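Local coordinates for protein RNA methyltransferase, TrmH family (Porphyromonas gingivalis, PDB 2I6D) that probably binds RNA and transfers a methyl group to it, as a knotted methyltransferase of the TrmH (SpoU) type, at residues 24-29 with 91-96; 31-36 with 83-88; 49-54 with 73-78. One frame throughout, in Å; residues are numbered along the deposited sequence.

Contact 1 (24-29 with 91-96); sequences REQAFA and FDLPAE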
loop_
_atom_site.group_PDB
_atom_site.type_symbol
_atom_site.label_atom_id
_atom_site.label_comp_id
_atom_site.label_asym_id
_atom_site.label_seq_id
_atom_site.Cartn_x
_atom_site.Cartn_y
_atom_site.Cartn_z
ATOM N N ARG A 24 -12.387 14.261 0.816
ATOM C CA ARG A 24 -13.584 14.977 1.262
ATOM C C ARG A 24 -14.626 13.994 1.799
ATOM O O ARG A 24 -15.294 14.263 2.812
ATOM C CB ARG A 24 -14.168 15.769 0.104
ATOM C CG ARG A 24 -15.165 16.784 0.531
ATOM C CD ARG A 24 -15.617 17.606 -0.616
ATOM N NE ARG A 24 -14.662 18.651 -0.965
ATOM C CZ ARG A 24 -14.829 19.475 -1.992
ATOM N NH1 ARG A 24 -15.915 19.377 -2.744
ATOM N NH2 ARG A 24 -13.917 20.393 -2.265
ATOM N N GLU A 25 -14.741 12.859 1.106
ATOM C CA GLU A 25 -15.704 11.817 1.449
ATOM C C GLU A 25 -15.160 10.803 2.440
ATOM O O GLU A 25 -15.916 9.962 2.940
ATOM C CB GLU A 25 -16.155 11.071 0.185
ATOM C CG GLU A 25 -16.925 11.931 -0.828
ATOM C CD GLU A 25 -18.161 12.582 -0.229
ATOM O OE1 GLU A 25 -18.799 11.964 0.656
ATOM O OE2 GLU A 25 -18.493 13.715 -0.645
ATOM N N GLN A 26 -13.853 10.869 2.706
ATOM C CA GLN A 26 -13.160 9.861 3.509
ATOM C C GLN A 26 -13.572 8.477 3.025
ATOM O O GLN A 26 -14.013 7.632 3.811
ATOM C CB GLN A 26 -13.419 10.050 5.021
ATOM C CG GLN A 26 -12.639 11.248 5.628
ATOM C CD GLN A 26 -11.117 11.059 5.543
ATOM O OE1 GLN A 26 -10.553 10.135 6.147
ATOM N NE2 GLN A 26 -10.455 11.925 4.775
ATOM N N ALA A 27 -13.442 8.267 1.713
ATOM C CA ALA A 27 -13.881 7.029 1.080
ATOM C C ALA A 27 -12.990 6.647 -0.114
ATOM O O ALA A 27 -12.311 7.497 -0.699
ATOM C CB ALA A 27 -15.326 7.155 0.626
ATOM N N PHE A 28 -12.996 5.369 -0.475
ATOM C CA PHE A 28 -12.290 4.932 -1.680
ATOM C C PHE A 28 -13.005 3.722 -2.233
ATOM O O PHE A 28 -13.706 3.005 -1.485
ATOM C CB PHE A 28 -10.806 4.627 -1.383
ATOM C CG PHE A 28 -10.587 3.389 -0.537
ATOM C CD1 PHE A 28 -10.292 2.168 -1.139
ATOM C CD2 PHE A 28 -10.717 3.436 0.841
ATOM C CE1 PHE A 28 -10.077 1.027 -0.367
ATOM C CE2 PHE A 28 -10.505 2.270 1.640
ATOM C CZ PHE A 28 -10.190 1.077 1.020
ATOM N N ALA A 29 -12.848 3.479 -3.531
ATOM C CA ALA A 29 -13.521 2.370 -4.171
ATOM C C ALA A 29 -12.559 1.215 -4.480
ATOM O O ALA A 29 -11.341 1.409 -4.696
ATOM C CB ALA A 29 -14.218 2.838 -5.459
ATOM N N PHE A 91 -15.530 1.836 0.400
ATOM C CA PHE A 91 -15.132 1.648 1.794
ATOM C C PHE A 91 -14.723 2.963 2.388
ATOM O O PHE A 91 -14.249 3.855 1.667
ATOM C CB PHE A 91 -13.915 0.727 1.888
ATOM C CG PHE A 91 -14.184 -0.689 1.465
ATOM C CD1 PHE A 91 -14.958 -1.544 2.258
ATOM C CD2 PHE A 91 -13.618 -1.186 0.299
ATOM C CE1 PHE A 91 -15.199 -2.875 1.861
ATOM C CE2 PHE A 91 -13.827 -2.525 -0.089
ATOM C CZ PHE A 91 -14.626 -3.361 0.697
ATOM N N ASP A 92 -14.867 3.078 3.713
ATOM C CA ASP A 92 -14.299 4.181 4.445
ATOM C C ASP A 92 -12.780 4.144 4.387
ATOM O O ASP A 92 -12.150 3.091 4.589
ATOM C CB ASP A 92 -14.700 4.097 5.921
ATOM C CG ASP A 92 -16.129 4.534 6.178
ATOM O OD1 ASP A 92 -16.830 4.976 5.235
ATOM O OD2 ASP A 92 -16.530 4.440 7.353
ATOM N N LEU A 93 -12.194 5.307 4.139
ATOM C CA LEU A 93 -10.772 5.503 4.297
ATOM C C LEU A 93 -10.468 5.319 5.791
ATOM O O LEU A 93 -11.145 5.917 6.631
ATOM C CB LEU A 93 -10.452 6.924 3.835
ATOM C CG LEU A 93 -9.153 7.307 3.147
ATOM C CD1 LEU A 93 -8.849 6.395 1.992
ATOM C CD2 LEU A 93 -9.269 8.745 2.659
ATOM N N PRO A 94 -9.490 4.461 6.137
ATOM C CA PRO A 94 -9.148 4.208 7.529
ATOM C C PRO A 94 -8.847 5.512 8.236
ATOM O O PRO A 94 -8.251 6.413 7.643
ATOM C CB PRO A 94 -7.873 3.366 7.445
ATOM C CG PRO A 94 -7.899 2.758 6.142
ATOM C CD PRO A 94 -8.666 3.662 5.218
ATOM N N ALA A 95 -9.302 5.623 9.474
ATOM C CA ALA A 95 -9.142 6.844 10.221
ATOM C C ALA A 95 -7.649 7.025 10.406
ATOM O O ALA A 95 -7.067 6.441 11.326
ATOM C CB ALA A 95 -9.856 6.738 11.562
ATOM N N GLU A 96 -7.044 7.826 9.520
ATOM C CA GLU A 96 -5.577 7.939 9.384
ATOM C C GLU A 96 -4.768 7.740 10.673
ATOM O O GLU A 96 -4.803 8.568 11.589
ATOM C CB GLU A 96 -5.180 9.227 8.658
ATOM C CG GLU A 96 -3.802 9.162 7.998
ATOM C CD GLU A 96 -3.665 10.117 6.823
ATOM O OE1 GLU A 96 -2.930 11.123 6.957
ATOM O OE2 GLU A 96 -4.288 9.863 5.768
HETATM O O HOH W 1 -17.009 7.343 4.162
HETATM O O HOH W 2 -8.139 9.024 6.817
#
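An antiparallel pairing at the edge of the four-stranded sheet of the probable substrate-binding domain joins A27 and F28, just after helix 19-25, to F91 and D92 at the end of strand 87-92. F28 and F91 form the hydrogen-bonded pair: F28 N reaches F91 O at 2.9 Å, and F91 N returns the bond to F28 O at the same length. A27 and D92 make the neighbouring non-hydrogen-bonded pair, their side chains diverging. The pairing is prolonged by L93 N, which meets Q26 O at 3.0 Å from above the carbonyl plane, at a C=O...N angle of 113°. A water lies within bonding distance of both this oxygen and D92 OD1. Q26, with positive phi, is the C-prime residue of the Schellman motif that ends the helix. With CG held between backbone N and carbonyl carbon (chi1 70°), the F28 ring leans back over the partner strand: F91 CB lies off-centre over it, 4.2 Å from its centroid, while D92 O sits at its edge, 3.5 Å from CE2. L93 CD1 closes on F28 CD2 obliquely at 3.7 Å. A second water links Q26 OE1 to P94 O, while Q26 NE2 turns to L23 O. Labour is thus divided: backbone bonds set the register, the buried F28 ring packs with L93 beside them, and water bridges polar atoms along the more exposed end.

Contact 2 (31-36 with 83-88); sequences EGPKLV and TPQPLM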
loop_
_atom_site.group_PDB
_atom_site.type_symbol
_atom_site.label_atom_id
_atom_site.label_comp_id
_atom_site.label_asym_id
_atom_site.label_seq_id
_atom_site.Cartn_x
_atom_site.Cartn_y
_atom_site.Cartn_z
ATOM N N GLU A 31 -12.767 -2.471 -6.915
ATOM C CA GLU A 31 -13.516 -3.162 -7.967
ATOM C C GLU A 31 -13.193 -4.648 -8.108
ATOM O O GLU A 31 -12.036 -5.091 -8.004
ATOM C CB GLU A 31 -13.356 -2.455 -9.308
ATOM C CG GLU A 31 -13.704 -0.955 -9.260
ATOM C CD GLU A 31 -13.658 -0.344 -10.662
ATOM O OE1 GLU A 31 -13.896 -1.091 -11.627
ATOM O OE2 GLU A 31 -13.356 0.862 -10.808
ATOM N N GLY A 32 -14.249 -5.415 -8.333
ATOM C CA GLY A 32 -14.122 -6.808 -8.688
ATOM C C GLY A 32 -14.284 -7.740 -7.505
ATOM O O GLY A 32 -13.938 -7.384 -6.399
ATOM N N PRO A 33 -14.811 -8.949 -7.740
ATOM C CA PRO A 33 -15.089 -9.865 -6.633
ATOM C C PRO A 33 -13.874 -10.266 -5.796
ATOM O O PRO A 33 -14.022 -10.508 -4.605
ATOM C CB PRO A 33 -15.659 -11.126 -7.323
ATOM C CG PRO A 33 -15.384 -10.959 -8.800
ATOM C CD PRO A 33 -15.220 -9.488 -9.055
ATOM N N LYS A 34 -12.706 -10.403 -6.419
ATOM C CA LYS A 34 -11.539 -10.929 -5.692
ATOM C C LYS A 34 -11.116 -9.922 -4.614
ATOM O O LYS A 34 -10.976 -10.262 -3.427
ATOM C CB LYS A 34 -10.373 -11.224 -6.645
ATOM C CG LYS A 34 -10.585 -12.402 -7.552
ATOM C CD LYS A 34 -9.298 -12.776 -8.321
ATOM C CE LYS A 34 -9.642 -13.300 -9.723
ATOM N NZ LYS A 34 -8.467 -13.929 -10.403
ATOM N N LEU A 35 -10.949 -8.670 -5.025
ATOM C CA LEU A 35 -10.492 -7.662 -4.126
ATOM C C LEU A 35 -11.583 -7.262 -3.138
ATOM O O LEU A 35 -11.287 -7.080 -1.957
ATOM C CB LEU A 35 -9.946 -6.441 -4.878
ATOM C CG LEU A 35 -8.652 -6.646 -5.676
ATOM C CD1 LEU A 35 -8.449 -5.430 -6.563
ATOM C CD2 LEU A 35 -7.453 -6.877 -4.767
ATOM N N VAL A 36 -12.829 -7.153 -3.598
ATOM C CA VAL A 36 -13.910 -6.748 -2.701
ATOM C C VAL A 36 -14.099 -7.814 -1.622
ATOM O O VAL A 36 -14.142 -7.487 -0.432
ATOM C CB VAL A 36 -15.239 -6.448 -3.476
ATOM C CG1 VAL A 36 -16.392 -6.254 -2.503
ATOM C CG2 VAL A 36 -15.079 -5.179 -4.344
ATOM N N THR A 83 -11.412 -2.778 -18.588
ATOM C CA THR A 83 -12.414 -3.851 -18.709
ATOM C C THR A 83 -13.101 -4.108 -17.369
ATOM O O THR A 83 -12.700 -5.017 -16.630
ATOM C CB THR A 83 -11.785 -5.177 -19.241
ATOM O OG1 THR A 83 -10.963 -4.888 -20.375
ATOM C CG2 THR A 83 -12.882 -6.158 -19.645
ATOM N N PRO A 84 -14.146 -3.314 -17.050
ATOM C CA PRO A 84 -14.697 -3.387 -15.699
ATOM C C PRO A 84 -15.288 -4.748 -15.352
ATOM O O PRO A 84 -15.810 -5.456 -16.223
ATOM C CB PRO A 84 -15.810 -2.320 -15.705
ATOM C CG PRO A 84 -15.512 -1.436 -16.874
ATOM C CD PRO A 84 -14.871 -2.336 -17.885
ATOM N N GLN A 85 -15.163 -5.102 -14.078
ATOM C CA GLN A 85 -15.820 -6.249 -13.467
ATOM C C GLN A 85 -17.086 -5.763 -12.760
ATOM O O GLN A 85 -17.094 -4.662 -12.193
ATOM C CB GLN A 85 -14.887 -6.904 -12.443
ATOM C CG GLN A 85 -13.666 -7.554 -13.058
ATOM C CD GLN A 85 -12.760 -8.163 -12.011
ATOM O OE1 GLN A 85 -12.892 -9.333 -11.690
ATOM N NE2 GLN A 85 -11.851 -7.367 -11.461
ATOM N N PRO A 86 -18.146 -6.577 -12.756
ATOM C CA PRO A 86 -19.462 -6.113 -12.296
ATOM C C PRO A 86 -19.703 -6.049 -10.781
ATOM O O PRO A 86 -20.739 -6.505 -10.303
ATOM C CB PRO A 86 -20.439 -7.099 -12.970
ATOM C CG PRO A 86 -19.642 -8.292 -13.264
ATOM C CD PRO A 86 -18.180 -7.973 -13.234
ATOM N N LEU A 87 -18.748 -5.483 -10.038
ATOM C CA LEU A 87 -18.883 -5.298 -8.612
ATOM C C LEU A 87 -17.953 -4.145 -8.209
ATOM O O LEU A 87 -16.775 -4.148 -8.550
ATOM C CB LEU A 87 -18.490 -6.598 -7.867
ATOM C CG LEU A 87 -18.724 -6.648 -6.362
ATOM C CD1 LEU A 87 -20.222 -6.621 -6.054
ATOM C CD2 LEU A 87 -18.016 -7.910 -5.775
HETATM N N MSE A 88 -18.503 -3.158 -7.516
HETATM C CA MSE A 88 -17.717 -2.031 -7.062
HETATM C C MSE A 88 -18.176 -1.733 -5.646
HETATM O O MSE A 88 -19.382 -1.595 -5.394
HETATM C CB MSE A 88 -17.938 -0.824 -7.993
HETATM C CG MSE A 88 -17.011 0.364 -7.714
HETATM SE SE MSE A 88 -17.132 1.669 -9.218
HETATM C CE MSE A 88 -15.778 2.962 -8.574
HETATM O O HOH W 3 -13.230 -3.479 -12.629
HETATM O O HOH W 4 -16.804 -1.856 -11.978
HETATM O O HOH W 5 -11.888 -10.061 -9.291
#
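L87 and G32 form the compact part of this contact, where the chain passes from strand 27-31 into helix 33-39. G32 N donates to L87 O at 2.8 Å. G32 occupies the N-cap position, and its CA lies 3.6 Å from Q85 NE2. L87 holds its CG anti to the backbone N (chi1 -173°), which carries the branch toward the helix, where CD2 lies 3.6 Å from P33 CA and 3.9 Å from V36 CB. E31 and M88 are an antiparallel non-hydrogen-bonded pair with both side chains on one face of the sheet; they lie alongside and point the same way, E31 CG meeting M88 CG at 3.9 Å. M88 is a selenomethionine. Toward Q85 the contact is looser and wetter. Two waters donate to E31 OE1; one accepts from Q85 N and the other donates to Q85 O, while S79 OG and T80 N bond the carboxylate from the neighbouring loop. The exposed Q85 chain stretches out across P33, its OE1 3.5 Å from P33 CD, and a third water relays it to K34 N, near the start of the helix. Around this junction, M54 and L55 of helix 52-56 and L48 of strand 45-51 touch L87, so that it is packed between the first turn of helix 33-39, helix 52-56 and the central strands of the sheet.

Contact 3 (49-54 with 73-78); sequences VGTAAM and FDFKRI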
loop_
_atom_site.group_PDB
_atom_site.type_symbol
_atom_site.label_atom_id
_atom_site.label_comp_id
_atom_site.label_asym_id
_atom_site.label_seq_id
_atom_site.Cartn_x
_atom_site.Cartn_y
_atom_site.Cartn_z
ATOM N N VAL A 49 -22.220 -2.188 -5.101
ATOM C CA VAL A 49 -23.018 -2.101 -6.330
ATOM C C VAL A 49 -22.551 -3.253 -7.214
ATOM O O VAL A 49 -21.344 -3.420 -7.435
ATOM C CB VAL A 49 -22.733 -0.765 -7.003
ATOM C CG1 VAL A 49 -23.261 -0.717 -8.389
ATOM C CG2 VAL A 49 -23.356 0.367 -6.177
ATOM N N GLY A 50 -23.475 -4.082 -7.667
ATOM C CA GLY A 50 -23.064 -5.188 -8.506
ATOM C C GLY A 50 -24.244 -5.903 -9.114
ATOM O O GLY A 50 -25.387 -5.619 -8.784
ATOM N N THR A 51 -23.956 -6.849 -9.999
ATOM C CA THR A 51 -24.991 -7.711 -10.535
ATOM C C THR A 51 -25.352 -8.733 -9.471
ATOM O O THR A 51 -24.539 -9.022 -8.585
ATOM C CB THR A 51 -24.504 -8.454 -11.781
ATOM O OG1 THR A 51 -23.306 -9.185 -11.456
ATOM C CG2 THR A 51 -24.228 -7.483 -12.919
ATOM N N ALA A 52 -26.565 -9.284 -9.567
ATOM C CA ALA A 52 -27.044 -10.306 -8.630
ATOM C C ALA A 52 -26.031 -11.428 -8.410
ATOM O O ALA A 52 -25.809 -11.850 -7.264
ATOM C CB ALA A 52 -28.398 -10.883 -9.104
ATOM N N ALA A 53 -25.409 -11.907 -9.493
ATOM C CA ALA A 53 -24.461 -13.034 -9.400
ATOM C C ALA A 53 -23.229 -12.653 -8.571
ATOM O O ALA A 53 -22.674 -13.486 -7.852
ATOM C CB ALA A 53 -24.059 -13.533 -10.792
HETATM N N MSE A 54 -22.827 -11.391 -8.663
HETATM C CA MSE A 54 -21.715 -10.884 -7.854
HETATM C C MSE A 54 -22.108 -10.679 -6.399
HETATM O O MSE A 54 -21.359 -11.047 -5.494
HETATM C CB MSE A 54 -21.139 -9.601 -8.456
HETATM C CG MSE A 54 -20.522 -9.803 -9.842
HETATM SE SE MSE A 54 -18.965 -10.988 -9.763
HETATM C CE MSE A 54 -19.811 -12.682 -10.315
ATOM N N PHE A 73 -26.462 -3.325 -17.320
ATOM C CA PHE A 73 -25.816 -2.099 -16.844
ATOM C C PHE A 73 -24.362 -2.058 -17.316
ATOM O O PHE A 73 -23.648 -3.041 -17.203
ATOM C CB PHE A 73 -25.844 -2.000 -15.319
ATOM C CG PHE A 73 -25.122 -0.778 -14.779
ATOM C CD1 PHE A 73 -25.784 0.436 -14.662
ATOM C CD2 PHE A 73 -23.783 -0.850 -14.403
ATOM C CE1 PHE A 73 -25.128 1.575 -14.173
ATOM C CE2 PHE A 73 -23.114 0.285 -13.900
ATOM C CZ PHE A 73 -23.795 1.499 -13.795
ATOM N N ASP A 74 -23.941 -0.908 -17.836
ATOM C CA ASP A 74 -22.587 -0.749 -18.330
ATOM C C ASP A 74 -21.662 -0.201 -17.247
ATOM O O ASP A 74 -21.660 0.999 -16.967
ATOM C CB ASP A 74 -22.578 0.166 -19.552
ATOM C CG ASP A 74 -21.231 0.222 -20.225
ATOM O OD1 ASP A 74 -20.230 -0.217 -19.615
ATOM O OD2 ASP A 74 -21.164 0.717 -21.372
ATOM N N PHE A 75 -20.838 -1.071 -16.679
ATOM C CA PHE A 75 -19.940 -0.647 -15.596
ATOM C C PHE A 75 -18.924 0.419 -15.983
ATOM O O PHE A 75 -18.389 1.086 -15.096
ATOM C CB PHE A 75 -19.264 -1.843 -14.905
ATOM C CG PHE A 75 -20.120 -2.433 -13.810
ATOM C CD1 PHE A 75 -21.181 -3.292 -14.131
ATOM C CD2 PHE A 75 -19.938 -2.058 -12.482
ATOM C CE1 PHE A 75 -22.006 -3.804 -13.151
ATOM C CE2 PHE A 75 -20.774 -2.572 -11.495
ATOM C CZ PHE A 75 -21.815 -3.461 -11.846
ATOM N N LYS A 76 -18.667 0.607 -17.281
ATOM C CA LYS A 76 -17.821 1.729 -17.716
ATOM C C LYS A 76 -18.418 3.069 -17.302
ATOM O O LYS A 76 -17.722 4.089 -17.322
ATOM C CB LYS A 76 -17.553 1.711 -19.232
ATOM C CG LYS A 76 -16.759 0.487 -19.683
ATOM C CD LYS A 76 -16.578 0.415 -21.210
ATOM C CE LYS A 76 -15.751 -0.822 -21.575
ATOM N NZ LYS A 76 -15.346 -0.837 -23.020
ATOM N N ARG A 77 -19.708 3.077 -16.942
ATOM C CA ARG A 77 -20.345 4.312 -16.480
ATOM C C ARG A 77 -19.762 4.774 -15.149
ATOM O O ARG A 77 -19.749 5.977 -14.858
ATOM C CB ARG A 77 -21.859 4.151 -16.376
ATOM C CG ARG A 77 -22.516 4.029 -17.730
ATOM C CD ARG A 77 -23.952 3.522 -17.616
ATOM N NE ARG A 77 -24.813 4.549 -17.063
ATOM C CZ ARG A 77 -26.072 4.355 -16.695
ATOM N NH1 ARG A 77 -26.628 3.145 -16.785
ATOM N NH2 ARG A 77 -26.775 5.382 -16.245
ATOM N N ILE A 78 -19.233 3.820 -14.377
ATOM C CA ILE A 78 -18.737 4.100 -13.021
ATOM C C ILE A 78 -17.288 3.638 -12.746
ATOM O O ILE A 78 -16.630 4.150 -11.826
ATOM C CB ILE A 78 -19.714 3.549 -11.957
ATOM C CG1 ILE A 78 -19.900 2.038 -12.119
ATOM C CG2 ILE A 78 -21.048 4.340 -11.986
ATOM C CD1 ILE A 78 -20.637 1.362 -10.962
#
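With its CG set beside the backbone N (chi1 -85°) and the ring turned to a chi2 of 79°, F75 drives its ring from a short 3-10 segment toward the end of strand 45-51. The strand meets this ring at its rim: at G50 it is the backbone CA that lies near the ring plane, 4.0 Å from F75 CZ, and V49 O stands likewise at the edge, 4.2 Å from F75 CE2. T51 CG2 comes obliquely to F75 CE1 at 4.3 Å. Beside the phenyl group, I78 sends CD1 toward V49, where CG1 touches it at 4.2 Å; V49 CG1 also lies 4.4 Å from F75 CE2, so a single methyl group contacts both F75 and I78. F73 flanks F75 from within its own segment: its CD2 rests 3.5 Å above the plane of the F75 ring, offset toward the rim, while F75 CD1 lies in plane at the edge of the F73 ring. The turn that presents F75 is held by its own bonds. D74 OD1 accepts from K76 N at 2.9 Å in an Asx turn, met from above the carboxylate plane, and R77 N and I78 N bond back to D74 O and F75 O. L69, P84 and P86 also touch F75, and I10 of helix 7-15 touches I78. Across the two segments the attraction is therefore mainly van der Waals and hydrophobic: polar bonding shapes the turn, and the buried ring and methyl groups fasten this loop, between strands 65-69 and 87-92, to strand 45-51.

How the contacts relate
All three contacts reach one mixed four-stranded sheet, with strand 87-92 flanked by 27-31 and 45-51. Along the chain they are nested: contact 3 closes inside contact 2, which closes inside contact 1. Contacts 2 and 3 are neighbours, their centres 9 Å apart, joined where M88 N meets V49 O at 2.9 Å in a probable hydrogen bond and where P86 packs on F75. Contact 1 lies farther off, its centre 18 Å from contact 2 and 21 Å from contact 3, but shares strand 87-92 with contact 2, and A29 CB touches M88 CE there. Nested closure about one sheet thus ties distant sequence into a single domain, probably the substrate-binding one.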